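Local coordinates for protein acinetobacter secreted protease CpaA (Acinetobacter nosocomialis M2, PDB 6O38) that is a secreted zinc metalloprotease that forms a complex with the chaperone CpaB and is probably exported by the type II secretion system, at residues L5-Q9 with L27-V33; W32-L38 with Y56-D61; A257-K262 with M301-T305. One frame throughout, in Å; residues are numbered along the deposited sequence.

Interactions 1 and 2 follow one another near the N-terminus. They touch where Leu27 packs on Ser58 and Leu36, share Trp32 and Val33, and have centres about 10 Å apart. Segment 27-33 and both segments of interaction 2 belong to the first StcE-type beta-sandwich domain; residues 5-9 follow strand 3-5, which pairs with strand 22-27. Interaction 2 pairs strands 35-37 and 58-61, whose outer side meets the chaperone CpaB. Interaction 3 comes later, on the opposite side of the chain's centre, with its centre about 44 Å from that of interaction 2. It joins strand 260-261 to the lead-in of strand 305-310, where one sandwich domain probably gives way to the next ahead of the protease region.

Interaction 1. Residues L5-Q9 with L27-V33; sequences LSPNQ and LANGNWV
Asn31 swings its amide toward the 5-9 loop with CG anti to the backbone N (chi1 -154°), while Asn8 turns CG to the side of its own backbone N (chi1 -68°), and the two side chains meet from opposite directions. Their amide planes are inclined by 26°. Asn31 spends both ends of its amide on the loop. OD1 accepts the Asn8 N-H at 2.6 Å, whereas ND2 reaches Ser6 OG at 2.8 Å in a weak, bent bond. Ser6 OG in turn makes a weak bond to Gln9 OE1. Asn8 ND2 is hydrogen-bonded to Asn12 OD1. Pro7 supplies the apolar part of the contact: its CG packs against Leu27 CD2 at 3.6 Å and against Val33 CG1 at 3.9 Å. The Asn31 amide thus bonds to both Ser6 and Asn8, while Pro7, between them in the chain, packs on Leu27 and Val33. The contact joins the loop leaving strand 3-5 to the one between strands 22-27 and 35-37, at the end of the sandwich where strands 3-5 and 22-27 pair in parallel and Phe25 also meets Pro7.

Interaction 2. Residues W32-L38 with Y56-D61; sequences WVKNLSL and YSSYLD
Strands 35-37 and 58-61 run parallel, their axes 32° apart and 4.5 Å at closest approach, with Asn35 beside Tyr59 and Leu36 beside Leu60. Tyr59 N bonds Lys34 O at 2.8 Å, and the chain answers with Leu36 N to Tyr59 O and Asp61 N to Leu36 O. Before the strands, the Trp32 indole extends across to residues 56-58, its CG anti to the backbone N (chi1 168°). Tyr56 CB sits over one indole face, 3.7 Å from Trp32 CE2, and the Tyr56 ring turns its edge to the face of the six-membered Trp32 ring in a T-shaped stack, the centroids of these two rings 5.4 Å apart and their planes at 71°. Ser57 O lies at the indole edge. Ser58 OG donates to Val33 O at 3.0 Å, fixing the loop just ahead of the pairing. On the inner face Leu60 CD1 packs 4.0 Å from Leu36 CB, and Leu36 CD1 lies 3.6 Å from Ser58 CB; both leucines also touch Ile50 of strand 47-52. On the other face, Glu47 of CpaB packs on Asn35 and nearby Lys34, Glu92 of CpaB on Tyr59, and Gln89 of CpaB on Asp61. The chemistry is therefore two-sided: aliphatic groups face the sandwich core, while the reverse is a mixed polar and aromatic surface that CpaB packs against; the closeness of Glu47 of CpaB to Lys34 may be electrostatically favourable.

Interaction 3. Residues A257-K262 with M301-T305; sequences ATLTLK and MTQPT
Lys262 NZ is gripped by two groups of the 301-305 loop and by Asp265, with which it forms a salt bridge. It donates to Thr302 O at 3.0 Å, approaching from above the carbonyl plane, and more weakly to Gln303 OE1 at 3.2 Å. The lysine chain bends at chi3 and chi4 (-60° and -53°), which curls it so that NZ reaches both oxygens. Thr302 OG1 donates to Gln303 OE1 at 2.6 Å, so that oxygen takes this bond and the weak one from Lys262. Thr258 brings its CG2 methyl against Met301 O, and its hydroxyl, bonded to Asp329, takes a water that also makes a weak bond to Met301 O. Apolar packing closes the other end: Pro304 CG meets Leu259 CD2 at 4.0 Å, the two side chains at about a right angle, and Pro304 CB lies near Ala257 CB. The two segments are assigned to successive StcE-type sandwich domains, consistent with a junction between neighbours. Strand 260-261 is the edge of a small sheet beside strand 246-248, and the 301-305 loop leads directly into strand 305-310; Pro304 also touches Tyr267 of strand 266-272 and Ser283 of strand 277-288.

Interaction 1. Residues L5-Q9 with L27-V33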
ATOM      1  N   LEU A   5      19.506 -33.438  -0.473  1.00 72.13           N
ATOM      2  CA  LEU A   5      18.900 -33.110  -1.754  1.00 72.43           C
ATOM      3  C   LEU A   5      19.308 -31.697  -2.151  1.00 71.88           C
ATOM      4  O   LEU A   5      19.901 -30.952  -1.366  1.00 71.07           O
ATOM      5  CB  LEU A   5      17.371 -33.237  -1.702  1.00 72.17           C
ATOM      6  CG  LEU A   5      16.747 -34.303  -2.607  1.00 73.60           C
ATOM      7  CD1 LEU A   5      17.291 -35.684  -2.278  1.00 74.45           C
ATOM      8  CD2 LEU A   5      15.232 -34.281  -2.494  1.00 73.38           C
ATOM      9  N   SER A   6      18.980 -31.331  -3.386  1.00 72.04           N
ATOM     10  CA  SER A   6      19.369 -30.044  -3.944  1.00 71.66           C
ATOM     11  C   SER A   6      18.497 -29.767  -5.160  1.00 72.71           C
ATOM     12  O   SER A   6      17.837 -30.680  -5.671  1.00 74.13           O
ATOM     13  CB  SER A   6      20.859 -30.035  -4.325  1.00 72.27           C
ATOM     14  OG  SER A   6      21.140 -31.014  -5.310  1.00 74.02           O
ATOM     15  N   PRO A   7      18.455 -28.515  -5.634  1.00 71.33           N
ATOM     16  CA  PRO A   7      17.651 -28.218  -6.836  1.00 72.81           C
ATOM     17  C   PRO A   7      17.969 -29.095  -8.038  1.00 75.11           C
ATOM     18  O   PRO A   7      17.045 -29.614  -8.675  1.00 76.85           O
ATOM     19  CB  PRO A   7      17.973 -26.742  -7.097  1.00 71.79           C
ATOM     20  CG  PRO A   7      18.239 -26.188  -5.747  1.00 69.63           C
ATOM     21  CD  PRO A   7      18.933 -27.283  -4.979  1.00 69.67           C
ATOM     22  N   ASN A   8      19.252 -29.282  -8.365  1.00 72.52           N
ATOM     23  CA  ASN A   8      19.602 -30.115  -9.512  1.00 74.77           C
ATOM     24  C   ASN A   8      19.112 -31.547  -9.338  1.00 75.72           C
ATOM     25  O   ASN A   8      18.861 -32.242 -10.329  1.00 77.70           O
ATOM     26  CB  ASN A   8      21.112 -30.095  -9.746  1.00 75.07           C
ATOM     27  CG  ASN A   8      21.613 -28.744 -10.222  1.00 74.75           C
ATOM     28  OD1 ASN A   8      22.744 -28.351  -9.935  1.00 74.50           O
ATOM     29  ND2 ASN A   8      20.769 -28.024 -10.951  1.00 75.21           N
ATOM     30  N   GLN A   9      18.968 -32.002  -8.097  1.00 73.84           N
ATOM     31  CA  GLN A   9      18.405 -33.311  -7.798  1.00 74.39           C
ATOM     32  C   GLN A   9      16.898 -33.265  -7.585  1.00 74.41           C
ATOM     33  O   GLN A   9      16.314 -34.262  -7.148  1.00 74.26           O
ATOM     34  CB  GLN A   9      19.086 -33.901  -6.560  1.00 73.14           C
ATOM     35  CG  GLN A   9      20.585 -34.100  -6.710  1.00 73.68           C
ATOM     36  CD  GLN A   9      21.286 -34.278  -5.377  1.00 73.81           C
ATOM     37  OE1 GLN A   9      20.863 -33.722  -4.363  1.00 71.86           O
ATOM     38  NE2 GLN A   9      22.361 -35.056  -5.372  1.00 76.72           N
ATOM     39  N   LEU A  27      21.581 -25.506  -1.036  1.00 69.91           N
ATOM     40  CA  LEU A  27      21.711 -24.575  -2.149  1.00 70.15           C
ATOM     41  C   LEU A  27      23.174 -24.182  -2.302  1.00 72.70           C
ATOM     42  O   LEU A  27      23.848 -23.884  -1.309  1.00 74.08           O
ATOM     43  CB  LEU A  27      20.847 -23.330  -1.924  1.00 69.16           C
ATOM     44  CG  LEU A  27      19.330 -23.527  -1.890  1.00 68.13           C
ATOM     45  CD1 LEU A  27      18.668 -22.426  -1.080  1.00 67.38           C
ATOM     46  CD2 LEU A  27      18.768 -23.556  -3.301  1.00 68.53           C
ATOM     47  N   ALA A  28      23.662 -24.182  -3.541  1.00 71.74           N
ATOM     48  CA  ALA A  28      25.043 -23.829  -3.837  1.00 74.92           C
ATOM     49  C   ALA A  28      25.064 -22.897  -5.043  1.00 75.82           C
ATOM     50  O   ALA A  28      24.021 -22.572  -5.619  1.00 74.02           O
ATOM     51  CB  ALA A  28      25.896 -25.080  -4.083  1.00 76.72           C
ATOM     52  N   ASN A  29      26.266 -22.461  -5.427  1.00 78.09           N
ATOM     53  CA  ASN A  29      26.388 -21.543  -6.556  1.00 79.65           C
ATOM     54  C   ASN A  29      25.981 -22.212  -7.864  1.00 79.31           C
ATOM     55  O   ASN A  29      25.267 -21.613  -8.677  1.00 78.85           O
ATOM     56  CB  ASN A  29      27.815 -21.002  -6.646  1.00 83.63           C
ATOM     57  CG  ASN A  29      28.052 -19.830  -5.715  1.00 84.72           C
ATOM     58  OD1 ASN A  29      27.132 -19.075  -5.402  1.00 82.95           O
ATOM     59  ND2 ASN A  29      29.292 -19.669  -5.269  1.00 87.99           N
ATOM     60  N   GLY A  30      26.424 -23.444  -8.087  1.00 79.92           N
ATOM     61  CA  GLY A  30      26.015 -24.199  -9.250  1.00 79.87           C
ATOM     62  C   GLY A  30      24.735 -24.980  -9.080  1.00 76.79           C
ATOM     63  O   GLY A  30      24.283 -25.634 -10.025  1.00 76.89           O
ATOM     64  N   ASN A  31      24.126 -24.927  -7.894  1.00 76.02           N
ATOM     65  CA  ASN A  31      22.911 -25.681  -7.578  1.00 73.62           C
ATOM     66  C   ASN A  31      22.031 -24.754  -6.740  1.00 71.74           C
ATOM     67  O   ASN A  31      22.138 -24.727  -5.511  1.00 70.77           O
ATOM     68  CB  ASN A  31      23.251 -26.969  -6.839  1.00 73.83           C
ATOM     69  CG  ASN A  31      22.209 -28.048  -7.033  1.00 73.82           C
ATOM     70  OD1 ASN A  31      21.043 -27.762  -7.295  1.00 73.50           O
ATOM     71  ND2 ASN A  31      22.631 -29.301  -6.916  1.00 74.82           N
ATOM     72  N   TRP A  32      21.155 -24.006  -7.409  1.00 72.66           N
ATOM     73  CA  TRP A  32      20.438 -22.924  -6.751  1.00 71.29           C
ATOM     74  C   TRP A  32      19.087 -22.704  -7.415  1.00 71.44           C
ATOM     75  O   TRP A  32      18.920 -22.932  -8.616  1.00 73.04           O
ATOM     76  CB  TRP A  32      21.260 -21.628  -6.780  1.00 71.76           C
ATOM     77  CG  TRP A  32      20.495 -20.398  -6.390  1.00 71.00           C
ATOM     78  CD1 TRP A  32      20.300 -19.918  -5.127  1.00 70.13           C
ATOM     79  CD2 TRP A  32      19.828 -19.488  -7.273  1.00 71.43           C
ATOM     80  NE1 TRP A  32      19.551 -18.767  -5.169  1.00 70.02           N
ATOM     81  CE2 TRP A  32      19.248 -18.483  -6.475  1.00 70.75           C
ATOM     82  CE3 TRP A  32      19.665 -19.428  -8.660  1.00 72.66           C
ATOM     83  CZ2 TRP A  32      18.517 -17.428  -7.019  1.00 71.19           C
ATOM     84  CZ3 TRP A  32      18.938 -18.381  -9.197  1.00 73.08           C
ATOM     85  CH2 TRP A  32      18.373 -17.395  -8.379  1.00 72.31           C
ATOM     86  N   VAL A  33      18.124 -22.257  -6.609  1.00 69.94           N
ATOM     87  CA  VAL A  33      16.820 -21.820  -7.089  1.00 70.20           C
ATOM     88  C   VAL A  33      16.375 -20.662  -6.207  1.00 68.81           C
ATOM     89  O   VAL A  33      16.739 -20.582  -5.031  1.00 67.80           O
ATOM     90  CB  VAL A  33      15.791 -22.977  -7.090  1.00 70.95           C
ATOM     91  CG1 VAL A  33      15.466 -23.408  -5.668  1.00 69.55           C
ATOM     92  CG2 VAL A  33      14.530 -22.585  -7.850  1.00 72.08           C
TER

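Interaction 2. Residues W32-L38 with Y56-D61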
ATOM      1  N   TRP A  32      21.155 -24.006  -7.409  1.00 72.66           N
ATOM      2  CA  TRP A  32      20.438 -22.924  -6.751  1.00 71.29           C
ATOM      3  C   TRP A  32      19.087 -22.704  -7.415  1.00 71.44           C
ATOM      4  O   TRP A  32      18.920 -22.932  -8.616  1.00 73.04           O
ATOM      5  CB  TRP A  32      21.260 -21.628  -6.780  1.00 71.76           C
ATOM      6  CG  TRP A  32      20.495 -20.398  -6.390  1.00 71.00           C
ATOM      7  CD1 TRP A  32      20.300 -19.918  -5.127  1.00 70.13           C
ATOM      8  CD2 TRP A  32      19.828 -19.488  -7.273  1.00 71.43           C
ATOM      9  NE1 TRP A  32      19.551 -18.767  -5.169  1.00 70.02           N
ATOM     10  CE2 TRP A  32      19.248 -18.483  -6.475  1.00 70.75           C
ATOM     11  CE3 TRP A  32      19.665 -19.428  -8.660  1.00 72.66           C
ATOM     12  CZ2 TRP A  32      18.517 -17.428  -7.019  1.00 71.19           C
ATOM     13  CZ3 TRP A  32      18.938 -18.381  -9.197  1.00 73.08           C
ATOM     14  CH2 TRP A  32      18.373 -17.395  -8.379  1.00 72.31           C
ATOM     15  N   VAL A  33      18.124 -22.257  -6.609  1.00 69.94           N
ATOM     16  CA  VAL A  33      16.820 -21.820  -7.089  1.00 70.20           C
ATOM     17  C   VAL A  33      16.375 -20.662  -6.207  1.00 68.81           C
ATOM     18  O   VAL A  33      16.739 -20.582  -5.031  1.00 67.80           O
ATOM     19  CB  VAL A  33      15.791 -22.977  -7.090  1.00 70.95           C
ATOM     20  CG1 VAL A  33      15.466 -23.408  -5.668  1.00 69.55           C
ATOM     21  CG2 VAL A  33      14.530 -22.585  -7.850  1.00 72.08           C
ATOM     22  N   LYS A  34      15.596 -19.747  -6.786  1.00 69.36           N
ATOM     23  CA  LYS A  34      15.262 -18.515  -6.077  1.00 68.49           C
ATOM     24  C   LYS A  34      14.156 -18.734  -5.050  1.00 67.29           C
ATOM     25  O   LYS A  34      14.291 -18.332  -3.888  1.00 66.49           O
ATOM     26  CB  LYS A  34      14.858 -17.427  -7.074  1.00 69.49           C
ATOM     27  CG  LYS A  34      14.918 -16.021  -6.500  1.00 69.56           C
ATOM     28  CD  LYS A  34      14.587 -14.975  -7.551  1.00 71.01           C
ATOM     29  CE  LYS A  34      15.014 -13.588  -7.097  1.00 72.23           C
ATOM     30  NZ  LYS A  34      16.490 -13.506  -6.898  1.00 73.60           N
ATOM     31  N   ASN A  35      13.058 -19.365  -5.454  1.00 65.32           N
ATOM     32  CA  ASN A  35      11.889 -19.535  -4.600  1.00 64.65           C
ATOM     33  C   ASN A  35      11.808 -20.974  -4.108  1.00 64.90           C
ATOM     34  O   ASN A  35      11.916 -21.914  -4.902  1.00 66.29           O
ATOM     35  CB  ASN A  35      10.610 -19.153  -5.348  1.00 65.62           C
ATOM     36  CG  ASN A  35      10.615 -17.706  -5.804  1.00 65.66           C
ATOM     37  OD1 ASN A  35      11.201 -16.840  -5.153  1.00 64.84           O
ATOM     38  ND2 ASN A  35       9.961 -17.437  -6.928  1.00 67.09           N
ATOM     39  N   LEU A  36      11.616 -21.136  -2.801  1.00 63.12           N
ATOM     40  CA  LEU A  36      11.531 -22.439  -2.163  1.00 63.02           C
ATOM     41  C   LEU A  36      10.222 -22.552  -1.391  1.00 62.48           C
ATOM     42  O   LEU A  36       9.611 -21.549  -1.011  1.00 61.94           O
ATOM     43  CB  LEU A  36      12.713 -22.682  -1.213  1.00 62.87           C
ATOM     44  CG  LEU A  36      14.106 -22.949  -1.795  1.00 63.80           C
ATOM     45  CD1 LEU A  36      14.732 -21.691  -2.379  1.00 64.28           C
ATOM     46  CD2 LEU A  36      15.014 -23.551  -0.732  1.00 63.93           C
ATOM     47  N   SER A  37       9.797 -23.792  -1.160  1.00 61.91           N
ATOM     48  CA  SER A  37       8.574 -24.051  -0.415  1.00 62.58           C
ATOM     49  C   SER A  37       8.657 -25.428   0.224  1.00 63.01           C
ATOM     50  O   SER A  37       9.325 -26.329  -0.290  1.00 63.51           O
ATOM     51  CB  SER A  37       7.334 -23.959  -1.312  1.00 64.56           C
ATOM     52  OG  SER A  37       7.351 -24.965  -2.309  1.00 66.72           O
ATOM     53  N   LEU A  38       7.968 -25.579   1.360  1.00 64.30           N
ATOM     54  CA  LEU A  38       7.871 -26.825   2.100  1.00 64.59           C
ATOM     55  C   LEU A  38       6.627 -27.602   1.675  1.00 65.73           C
ATOM     56  O   LEU A  38       5.617 -27.004   1.287  1.00 66.73           O
ATOM     57  CB  LEU A  38       7.821 -26.550   3.601  1.00 63.99           C
ATOM     58  CG  LEU A  38       9.043 -25.841   4.189  1.00 63.34           C
ATOM     59  CD1 LEU A  38       8.848 -25.565   5.670  1.00 63.43           C
ATOM     60  CD2 LEU A  38      10.305 -26.659   3.956  1.00 63.86           C
ATOM     61  N   TYR A  56      23.749 -15.992  -4.449  1.00 81.14           N
ATOM     62  CA  TYR A  56      22.420 -15.424  -4.612  1.00 79.16           C
ATOM     63  C   TYR A  56      21.528 -15.817  -3.443  1.00 76.09           C
ATOM     64  O   TYR A  56      21.595 -16.945  -2.944  1.00 74.49           O
ATOM     65  CB  TYR A  56      21.787 -15.887  -5.925  1.00 78.14           C
ATOM     66  CG  TYR A  56      22.415 -15.288  -7.163  1.00 81.55           C
ATOM     67  CD1 TYR A  56      23.247 -14.178  -7.076  1.00 85.07           C
ATOM     68  CD2 TYR A  56      22.170 -15.827  -8.419  1.00 81.60           C
ATOM     69  CE1 TYR A  56      23.820 -13.626  -8.206  1.00 88.43           C
ATOM     70  CE2 TYR A  56      22.739 -15.282  -9.553  1.00 84.93           C
ATOM     71  CZ  TYR A  56      23.564 -14.182  -9.441  1.00 88.33           C
ATOM     72  OH  TYR A  56      24.132 -13.636 -10.569  1.00 92.11           O
ATOM     73  N   SER A  57      20.691 -14.879  -3.010  1.00 74.54           N
ATOM     74  CA  SER A  57      19.764 -15.138  -1.922  1.00 72.46           C
ATOM     75  C   SER A  57      18.570 -15.949  -2.412  1.00 69.86           C
ATOM     76  O   SER A  57      18.183 -15.884  -3.583  1.00 69.75           O
ATOM     77  CB  SER A  57      19.280 -13.828  -1.301  1.00 74.09           C
ATOM     78  OG  SER A  57      20.349 -13.127  -0.689  1.00 77.34           O
ATOM     79  N   SER A  58      17.987 -16.718  -1.498  1.00 69.07           N
ATOM     80  CA  SER A  58      16.795 -17.502  -1.768  1.00 67.49           C
ATOM     81  C   SER A  58      15.677 -17.063  -0.832  1.00 66.80           C
ATOM     82  O   SER A  58      15.915 -16.426   0.199  1.00 67.42           O
ATOM     83  CB  SER A  58      17.064 -19.003  -1.607  1.00 66.91           C
ATOM     84  OG  SER A  58      17.995 -19.459  -2.574  1.00 67.76           O
ATOM     85  N   TYR A  59      14.447 -17.407  -1.203  1.00 64.40           N
ATOM     86  CA  TYR A  59      13.264 -16.968  -0.476  1.00 63.52           C
ATOM     87  C   TYR A  59      12.324 -18.147  -0.283  1.00 62.10           C
ATOM     88  O   TYR A  59      12.027 -18.872  -1.237  1.00 62.16           O
ATOM     89  CB  TYR A  59      12.569 -15.823  -1.217  1.00 64.10           C
ATOM     90  CG  TYR A  59      13.478 -14.636  -1.442  1.00 66.16           C
ATOM     91  CD1 TYR A  59      13.611 -13.646  -0.475  1.00 67.28           C
ATOM     92  CD2 TYR A  59      14.217 -14.513  -2.610  1.00 67.47           C
ATOM     93  CE1 TYR A  59      14.447 -12.564  -0.673  1.00 69.93           C
ATOM     94  CE2 TYR A  59      15.056 -13.434  -2.816  1.00 69.94           C
ATOM     95  CZ  TYR A  59      15.166 -12.462  -1.844  1.00 71.33           C
ATOM     96  OH  TYR A  59      16.001 -11.386  -2.045  1.00 74.53           O
ATOM     97  N   LEU A  60      11.859 -18.332   0.950  1.00 62.62           N
ATOM     98  CA  LEU A  60      11.075 -19.496   1.337  1.00 61.80           C
ATOM     99  C   LEU A  60       9.626 -19.098   1.586  1.00 61.37           C
ATOM    100  O   LEU A  60       9.355 -18.153   2.334  1.00 61.37           O
ATOM    101  CB  LEU A  60      11.659 -20.150   2.591  1.00 61.74           C
ATOM    102  CG  LEU A  60      10.846 -21.293   3.204  1.00 61.24           C
ATOM    103  CD1 LEU A  60      10.710 -22.445   2.221  1.00 62.05           C
ATOM    104  CD2 LEU A  60      11.475 -21.764   4.506  1.00 61.52           C
ATOM    105  N   ASP A  61       8.705 -19.824   0.956  1.00 61.47           N
ATOM    106  CA  ASP A  61       7.284 -19.670   1.242  1.00 62.21           C
ATOM    107  C   ASP A  61       6.998 -20.173   2.653  1.00 62.16           C
ATOM    108  O   ASP A  61       7.281 -21.332   2.976  1.00 62.51           O
ATOM    109  CB  ASP A  61       6.459 -20.438   0.211  1.00 64.06           C
ATOM    110  CG  ASP A  61       4.963 -20.330   0.451  1.00 65.34           C
ATOM    111  OD1 ASP A  61       4.537 -19.482   1.262  1.00 64.73           O
ATOM    112  OD2 ASP A  61       4.209 -21.101  -0.179  1.00 67.08           O
TER

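Interaction 3. Residues A257-K262 with M301-T305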
ATOM      1  N   ALA A 257     -14.212  13.490  13.572  1.00 31.15           N
ATOM      2  CA  ALA A 257     -15.073  12.790  12.636  1.00 31.24           C
ATOM      3  C   ALA A 257     -15.955  11.772  13.361  1.00 31.14           C
ATOM      4  O   ALA A 257     -15.769  11.465  14.541  1.00 31.09           O
ATOM      5  CB  ALA A 257     -14.238  12.098  11.559  1.00 31.05           C
ATOM      6  N   THR A 258     -16.927  11.241  12.622  1.00 30.94           N
ATOM      7  CA  THR A 258     -17.898  10.292  13.162  1.00 31.41           C
ATOM      8  C   THR A 258     -17.235   8.926  13.278  1.00 31.12           C
ATOM      9  O   THR A 258     -17.033   8.232  12.280  1.00 31.04           O
ATOM     10  CB  THR A 258     -19.135  10.231  12.275  1.00 32.20           C
ATOM     11  OG1 THR A 258     -19.706  11.540  12.158  1.00 32.63           O
ATOM     12  CG2 THR A 258     -20.167   9.283  12.865  1.00 33.14           C
ATOM     13  N   LEU A 259     -16.887   8.540  14.502  1.00 31.51           N
ATOM     14  CA  LEU A 259     -16.258   7.245  14.763  1.00 31.40           C
ATOM     15  C   LEU A 259     -17.295   6.233  15.251  1.00 32.55           C
ATOM     16  O   LEU A 259     -17.247   5.744  16.380  1.00 33.37           O
ATOM     17  CB  LEU A 259     -15.125   7.407  15.772  1.00 31.07           C
ATOM     18  CG  LEU A 259     -14.129   8.536  15.504  1.00 30.36           C
ATOM     19  CD1 LEU A 259     -13.090   8.608  16.613  1.00 30.42           C
ATOM     20  CD2 LEU A 259     -13.462   8.358  14.150  1.00 29.98           C
ATOM     21  N   THR A 260     -18.246   5.915  14.377  1.00 31.69           N
ATOM     22  CA  THR A 260     -19.279   4.936  14.687  1.00 33.11           C
ATOM     23  C   THR A 260     -18.790   3.540  14.321  1.00 33.03           C
ATOM     24  O   THR A 260     -18.265   3.326  13.224  1.00 32.13           O
ATOM     25  CB  THR A 260     -20.579   5.260  13.949  1.00 33.92           C
ATOM     26  OG1 THR A 260     -21.072   6.532  14.384  1.00 34.29           O
ATOM     27  CG2 THR A 260     -21.632   4.198  14.227  1.00 35.57           C
ATOM     28  N   LEU A 261     -18.966   2.597  15.243  1.00 33.26           N
ATOM     29  CA  LEU A 261     -18.465   1.233  15.093  1.00 33.37           C
ATOM     30  C   LEU A 261     -19.640   0.326  14.744  1.00 34.65           C
ATOM     31  O   LEU A 261     -20.414  -0.072  15.618  1.00 36.54           O
ATOM     32  CB  LEU A 261     -17.770   0.784  16.374  1.00 34.01           C
ATOM     33  CG  LEU A 261     -17.085  -0.580  16.365  1.00 34.34           C
ATOM     34  CD1 LEU A 261     -15.840  -0.554  15.493  1.00 32.83           C
ATOM     35  CD2 LEU A 261     -16.748  -1.009  17.782  1.00 35.73           C
ATOM     36  N   LYS A 262     -19.770  -0.007  13.462  1.00 34.55           N
ATOM     37  CA  LYS A 262     -20.852  -0.847  12.977  1.00 35.48           C
ATOM     38  C   LYS A 262     -20.371  -2.287  12.813  1.00 35.68           C
ATOM     39  O   LYS A 262     -19.209  -2.619  13.058  1.00 35.18           O
ATOM     40  CB  LYS A 262     -21.407  -0.304  11.660  1.00 34.75           C
ATOM     41  CG  LYS A 262     -21.939   1.116  11.742  1.00 34.96           C
ATOM     42  CD  LYS A 262     -22.470   1.579  10.394  1.00 34.46           C
ATOM     43  CE  LYS A 262     -21.378   1.560   9.334  1.00 33.21           C
ATOM     44  NZ  LYS A 262     -20.168   2.319   9.759  1.00 32.31           N
HETATM   45  N   MSE A 301     -23.816  10.579   8.136  1.00 34.18           N
HETATM   46  CA  MSE A 301     -22.530   9.913   8.316  1.00 32.93           C
HETATM   47  C   MSE A 301     -22.546   8.914   9.470  1.00 33.01           C
HETATM   48  O   MSE A 301     -22.888   9.259  10.602  1.00 33.56           O
HETATM   49  CB  MSE A 301     -21.425  10.945   8.548  1.00 34.70           C
HETATM   50  CG  MSE A 301     -21.353  12.038   7.493  1.00 35.08           C
HETATM   51 SE   MSE A 301     -20.813  11.410   5.728  0.66 35.01          SE
HETATM   52  CE  MSE A 301     -19.003  10.819   6.143  1.00 33.45           C
ATOM     53  N   THR A 302     -22.184   7.667   9.166  1.00 34.81           N
ATOM     54  CA  THR A 302     -21.968   6.643  10.181  1.00 34.90           C
ATOM     55  C   THR A 302     -20.524   6.160  10.195  1.00 33.61           C
ATOM     56  O   THR A 302     -20.235   5.116  10.794  1.00 33.80           O
ATOM     57  CB  THR A 302     -22.910   5.454   9.965  1.00 35.70           C
ATOM     58  OG1 THR A 302     -22.672   4.881   8.673  1.00 34.98           O
ATOM     59  CG2 THR A 302     -24.364   5.895  10.060  1.00 36.89           C
ATOM     60  N   GLN A 303     -19.618   6.888   9.545  1.00 35.31           N
ATOM     61  CA  GLN A 303     -18.194   6.584   9.494  1.00 34.25           C
ATOM     62  C   GLN A 303     -17.463   7.821   8.983  1.00 33.84           C
ATOM     63  O   GLN A 303     -18.109   8.742   8.467  1.00 34.43           O
ATOM     64  CB  GLN A 303     -17.925   5.364   8.600  1.00 34.10           C
ATOM     65  CG  GLN A 303     -18.348   5.519   7.148  1.00 34.24           C
ATOM     66  CD  GLN A 303     -19.849   5.441   6.958  1.00 35.30           C
ATOM     67  OE1 GLN A 303     -20.484   4.456   7.336  1.00 35.82           O
ATOM     68  NE2 GLN A 303     -20.425   6.483   6.368  1.00 35.84           N
ATOM     69  N   PRO A 304     -16.137   7.901   9.120  1.00 33.01           N
ATOM     70  CA  PRO A 304     -15.442   9.140   8.732  1.00 33.06           C
ATOM     71  C   PRO A 304     -15.547   9.502   7.257  1.00 33.51           C
ATOM     72  O   PRO A 304     -15.376  10.681   6.923  1.00 34.01           O
ATOM     73  CB  PRO A 304     -13.987   8.863   9.134  1.00 32.62           C
ATOM     74  CG  PRO A 304     -14.094   7.885  10.245  1.00 32.41           C
ATOM     75  CD  PRO A 304     -15.245   6.996   9.870  1.00 32.62           C
ATOM     76  N   THR A 305     -15.817   8.552   6.360  1.00 33.32           N
ATOM     77  CA  THR A 305     -15.794   8.848   4.934  1.00 33.65           C
ATOM     78  C   THR A 305     -16.903   8.102   4.207  1.00 33.99           C
ATOM     79  O   THR A 305     -17.240   6.963   4.547  1.00 33.84           O
ATOM     80  CB  THR A 305     -14.437   8.467   4.315  1.00 33.55           C
ATOM     81  OG1 THR A 305     -13.376   8.950   5.146  1.00 33.42           O
ATOM     82  CG2 THR A 305     -14.289   9.053   2.919  1.00 34.14           C
TER
HETATM   83  O   HOH W   1     -22.175  12.143  12.213  1.00 32.72           O